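Flagellar hook-associated protein (Burkholderia pseudomallei, PDB 4UT1) probably has a structural role in the bacterial flagellum, as the hook-associated protein FlgK of the hook junction. Local coordinates at residues A[118-123]-A[312-317]; A[320-325]-A[334-339]. All blocks are in the same frame, centred on the assembly; numbering follows the deposited sequence.

Interaction 1. Residues A[118-123]-A[312-317]; sequences TNYFTG and VSFASQ. With EDO (1,2-ethanediol), chain C.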
# COMPACT_ATOMS: atom_id res chain seq x y z
N THR A 118 -3.02 2.79 -17.74
CA THR A 118 -2.47 2.70 -19.10
C THR A 118 -2.87 3.90 -19.95
O THR A 118 -2.03 4.47 -20.67
CB THR A 118 -2.94 1.42 -19.81
OG1 THR A 118 -2.52 0.27 -19.06
CG2 THR A 118 -2.36 1.34 -21.22
N ASN A 119 -4.14 4.27 -19.88
CA ASN A 119 -4.67 5.38 -20.67
C ASN A 119 -4.07 6.73 -20.27
O ASN A 119 -3.86 7.60 -21.12
CB ASN A 119 -6.20 5.42 -20.54
CG ASN A 119 -6.88 4.33 -21.36
OD1 ASN A 119 -6.23 3.70 -22.19
ND2 ASN A 119 -8.17 4.12 -21.14
N TYR A 120 -3.79 6.89 -18.99
CA TYR A 120 -3.18 8.12 -18.51
C TYR A 120 -1.79 8.29 -19.13
O TYR A 120 -1.46 9.36 -19.65
CB TYR A 120 -3.05 8.15 -16.99
CG TYR A 120 -2.36 9.43 -16.55
CD1 TYR A 120 -3.04 10.64 -16.56
CD2 TYR A 120 -1.02 9.43 -16.16
CE1 TYR A 120 -2.41 11.82 -16.18
CE2 TYR A 120 -0.39 10.59 -15.77
CZ TYR A 120 -1.09 11.78 -15.79
OH TYR A 120 -0.47 12.93 -15.40
N PHE A 121 -0.99 7.24 -19.08
CA PHE A 121 0.35 7.32 -19.65
C PHE A 121 0.33 7.45 -21.18
O PHE A 121 1.14 8.18 -21.73
CB PHE A 121 1.19 6.11 -19.20
CG PHE A 121 1.57 6.16 -17.74
CD1 PHE A 121 2.27 7.25 -17.22
CD2 PHE A 121 1.22 5.13 -16.88
CE1 PHE A 121 2.60 7.30 -15.88
CE2 PHE A 121 1.56 5.17 -15.53
CZ PHE A 121 2.25 6.26 -15.03
N THR A 122 -0.60 6.79 -21.88
CA THR A 122 -0.60 6.97 -23.33
C THR A 122 -1.09 8.38 -23.69
O THR A 122 -0.67 8.95 -24.70
CB THR A 122 -1.44 5.90 -24.07
OG1 THR A 122 -2.83 6.03 -23.74
CG2 THR A 122 -0.95 4.51 -23.69
N GLY A 123 -1.93 8.95 -22.85
CA GLY A 123 -2.34 10.34 -23.02
C GLY A 123 -1.15 11.29 -23.03
O GLY A 123 -1.13 12.27 -23.78
N VAL A 312 -0.10 5.30 -4.42
CA VAL A 312 1.04 6.02 -3.90
C VAL A 312 2.19 5.96 -4.90
O VAL A 312 2.79 6.97 -5.21
CB VAL A 312 1.51 5.48 -2.54
CG1 VAL A 312 2.86 6.09 -2.16
CG2 VAL A 312 0.48 5.75 -1.46
N SER A 313 2.49 4.77 -5.40
CA SER A 313 3.60 4.64 -6.33
C SER A 313 3.33 5.44 -7.60
O SER A 313 4.22 6.09 -8.11
CB SER A 313 3.85 3.17 -6.67
OG SER A 313 4.98 3.06 -7.52
N PHE A 314 2.10 5.37 -8.11
CA PHE A 314 1.74 6.13 -9.30
C PHE A 314 1.93 7.64 -9.09
O PHE A 314 2.61 8.30 -9.87
CB PHE A 314 0.27 5.84 -9.70
CG PHE A 314 -0.29 6.81 -10.72
CD1 PHE A 314 -0.89 7.99 -10.31
CD2 PHE A 314 -0.21 6.54 -12.08
CE1 PHE A 314 -1.41 8.88 -11.23
CE2 PHE A 314 -0.73 7.43 -13.01
CZ PHE A 314 -1.32 8.61 -12.59
N ALA A 315 1.33 8.18 -8.04
CA ALA A 315 1.45 9.60 -7.73
C ALA A 315 2.91 10.01 -7.55
O ALA A 315 3.35 11.02 -8.09
CB ALA A 315 0.63 9.94 -6.49
N SER A 316 3.67 9.22 -6.80
CA SER A 316 5.05 9.55 -6.50
C SER A 316 5.89 9.59 -7.78
O SER A 316 6.67 10.51 -7.98
CB SER A 316 5.64 8.56 -5.50
OG SER A 316 5.05 8.72 -4.22
N GLN A 317 5.74 8.57 -8.61
CA GLN A 317 6.48 8.51 -9.88
C GLN A 317 6.15 9.65 -10.83
O GLN A 317 7.04 10.21 -11.47
CB GLN A 317 6.21 7.20 -10.60
CG GLN A 317 6.90 6.02 -10.00
CD GLN A 317 6.64 4.77 -10.81
OE1 GLN A 317 7.27 4.55 -11.84
NE2 GLN A 317 5.67 3.98 -10.38
C1 EDO C . -10.57 7.92 -20.02
O1 EDO C . -10.44 9.34 -19.85
C2 EDO C . -9.20 7.26 -19.90
O2 EDO C . -9.18 6.27 -18.86
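Phe-121 and Phe-314 mark the nearest backbone approach between residues 118-123 and 312-317, with their CA atoms 10.5 Å apart. Both segments are interior turns of helices, 113-129 and 287-322, in the helical part of FlgK. At this spacing the two backbones do not touch, and an aromatic cluster of Tyr-120, Phe-121 and Phe-314 bridges the interval. No hydrogen bond crosses it; ring carbons make all the close contacts, in the buried interior of the bundle.

Phe-314 reaches across from helix 287-322. Its CG stands anti to the backbone N (chi1 167°), which carries the far end of the ring between the two aromatic residues of the other helix. The CE2-CZ edge leads: CZ comes within 3.7 Å of Tyr-120 CD2, and the two rings form an offset edge-to-face pair, the Phe-314 edge turned toward the tyrosine face with the planes at 69°. Phe-121 takes the neighbouring flank, its CZ lying 3.8 Å from Phe-314 CE2. These two side chains run past each other in opposite senses with their planes at 56°, an oblique meeting rather than a stack. On its own helix, Phe-121 also receives Tyr-120 CD2 over the rim of one face, so that this carbon lies close to Phe-314 and more loosely over Phe-121.

Phe-337 extends the cluster, while Leu-147 of helix 134-193 packs on Phe-314 and Leu-593 of helix 593-630 on Phe-121. On another side of helix 113-129, exposed Asn-119 touches a 1,2-ethanediol, probably from the crystallisation liquor, which is also hydrogen-bonded to Asn-143 OD1 and Thr-146 OG1; Asn-119 ND2 gives a weak hydrogen bond to its O2 at 3.3 Å.

Interaction 2. Residues A[320-325]-A[334-339]; sequences AQNALG and GSLFAV
The side-chain amide of Asn-322 faces Gly-334 and Leu-336 across a short loop, and nearly all of the close packing gathers on this one group. Asn-322 ND2 donates to Gly-334 O over 2.8 Å in an almost straight bond (N-H...O 170°). The acceptor lies close to the amide plane, whereas the donor sits tilted from the plane of the carbonyl. With CG anti to the backbone N, chi1 of Asn-322 (-155°) carries the amide toward the returning chain. Leu-336 lies over one amide face: its CG is 3.7 Å from Asn-322 ND2, and its CD1 is 3.8 Å from Asn-322 CG, the two side chains crossing at about a right angle.

The arrangement closes a loop at the C-terminal end of helix 287-322. There a type I turn from Asn-322 to Gly-325 leads the chain out, and the return passes through Gly-334 into strand 337-338, which pairs antiparallel with 435-436. Further bonds fix the buried amide: Asn-322 ND2 also donates to Ala-443 O and OD1 accepts from Ala-445 N, tying this part of the chain to a second loop. One turn back, Asn-319 OD1 accepts from Leu-336 N and its ND2 donates to Phe-337 O.

Toward solvent the contact thins out. Gly-334, though exposed, is gripped through its carbonyl O but has no side chain to add; Ser-335 points its CB away from 320-325, and Ala-323 CB stays 5.5 Å from Gly-334 O.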
# COMPACT_ATOMS: atom_id res chain seq x y z
N ALA A 320 7.47 12.94 -9.43
CA ALA A 320 8.93 13.03 -9.49
C ALA A 320 9.39 13.35 -10.91
O ALA A 320 10.33 14.14 -11.11
CB ALA A 320 9.58 11.73 -9.00
N GLN A 321 8.73 12.72 -11.88
CA GLN A 321 9.09 12.94 -13.28
C GLN A 321 8.63 14.31 -13.77
O GLN A 321 9.31 14.95 -14.56
CB GLN A 321 8.52 11.83 -14.19
CG GLN A 321 9.12 11.79 -15.60
CD GLN A 321 10.64 11.58 -15.59
OE1 GLN A 321 11.14 10.67 -14.94
NE2 GLN A 321 11.36 12.44 -16.31
N ASN A 322 7.46 14.77 -13.33
CA ASN A 322 7.03 16.10 -13.73
C ASN A 322 7.98 17.19 -13.22
O ASN A 322 8.24 18.18 -13.93
CB ASN A 322 5.59 16.36 -13.29
CG ASN A 322 4.91 17.38 -14.15
OD1 ASN A 322 4.82 17.22 -15.38
ND2 ASN A 322 4.43 18.46 -13.54
N ALA A 323 8.52 16.98 -12.02
CA ALA A 323 9.47 17.89 -11.39
C ALA A 323 10.79 17.94 -12.16
O ALA A 323 11.62 18.79 -11.87
CB ALA A 323 9.72 17.48 -9.93
N LEU A 324 10.99 17.02 -13.11
CA LEU A 324 12.19 17.04 -13.96
C LEU A 324 11.96 17.76 -15.29
O LEU A 324 12.86 17.86 -16.11
CB LEU A 324 12.68 15.62 -14.25
CG LEU A 324 13.18 14.82 -13.04
CD1 LEU A 324 13.64 13.43 -13.45
CD2 LEU A 324 14.29 15.58 -12.35
N GLY A 325 10.74 18.26 -15.53
CA GLY A 325 10.48 19.00 -16.75
C GLY A 325 10.20 20.47 -16.48
O GLY A 325 10.23 20.90 -15.33
N GLY A 334 5.54 20.98 -11.22
CA GLY A 334 5.17 20.68 -9.85
C GLY A 334 4.43 19.36 -9.77
O GLY A 334 4.40 18.58 -10.72
N SER A 335 3.81 19.09 -8.63
CA SER A 335 3.05 17.85 -8.50
C SER A 335 1.82 17.85 -9.41
O SER A 335 1.21 18.89 -9.62
CB SER A 335 2.62 17.65 -7.04
OG SER A 335 3.77 17.34 -6.28
N LEU A 336 1.49 16.69 -9.95
CA LEU A 336 0.23 16.49 -10.68
C LEU A 336 -0.79 15.72 -9.82
O LEU A 336 -1.99 15.79 -10.07
CB LEU A 336 0.48 15.74 -12.00
CG LEU A 336 1.38 16.49 -12.98
CD1 LEU A 336 1.54 15.70 -14.26
CD2 LEU A 336 0.81 17.88 -13.28
N PHE A 337 -0.32 15.00 -8.81
CA PHE A 337 -1.19 14.23 -7.93
C PHE A 337 -0.81 14.38 -6.47
O PHE A 337 0.32 14.71 -6.14
CB PHE A 337 -1.16 12.75 -8.33
CG PHE A 337 -1.69 12.49 -9.70
CD1 PHE A 337 -3.04 12.33 -9.90
CD2 PHE A 337 -0.84 12.47 -10.80
CE1 PHE A 337 -3.55 12.13 -11.17
CE2 PHE A 337 -1.34 12.25 -12.08
CZ PHE A 337 -2.70 12.08 -12.25
N ALA A 338 -1.78 14.14 -5.58
CA ALA A 338 -1.54 14.19 -4.15
C ALA A 338 -2.28 13.05 -3.44
O ALA A 338 -3.31 12.58 -3.92
CB ALA A 338 -1.97 15.55 -3.58
N VAL A 339 -1.72 12.60 -2.33
CA VAL A 339 -2.37 11.60 -1.48
C VAL A 339 -2.17 11.97 -0.01
O VAL A 339 -1.23 12.69 0.33
CB VAL A 339 -1.81 10.18 -1.73
CG1 VAL A 339 -1.93 9.80 -3.19
CG2 VAL A 339 -0.36 10.11 -1.27

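Interactions 1 and 2 have centres about 11 Å apart and share helix 287-322: 312-317 is an interior stretch, and 320-325 lies where that helix gives way to a turn. Along the chain they follow in series, yet they touch directly. The segment returning after the helix brings Phe-337 edge-to-face with two rings of the Tyr-120/Phe-121/Phe-314 cluster, its CE2 3.5 Å from Phe-314 CE1 and also 3.5 Å from Tyr-120 OH. Leu-336 CD1 approaches the same hydroxyl oxygen at 3.6 Å, so this leucine packs against the asparagine amide and the tyrosine alike. Ala-315 CB meets Phe-337 CB at 3.8 Å. The apolar helix-helix packing thus continues into the hydrogen-bonded loop closure.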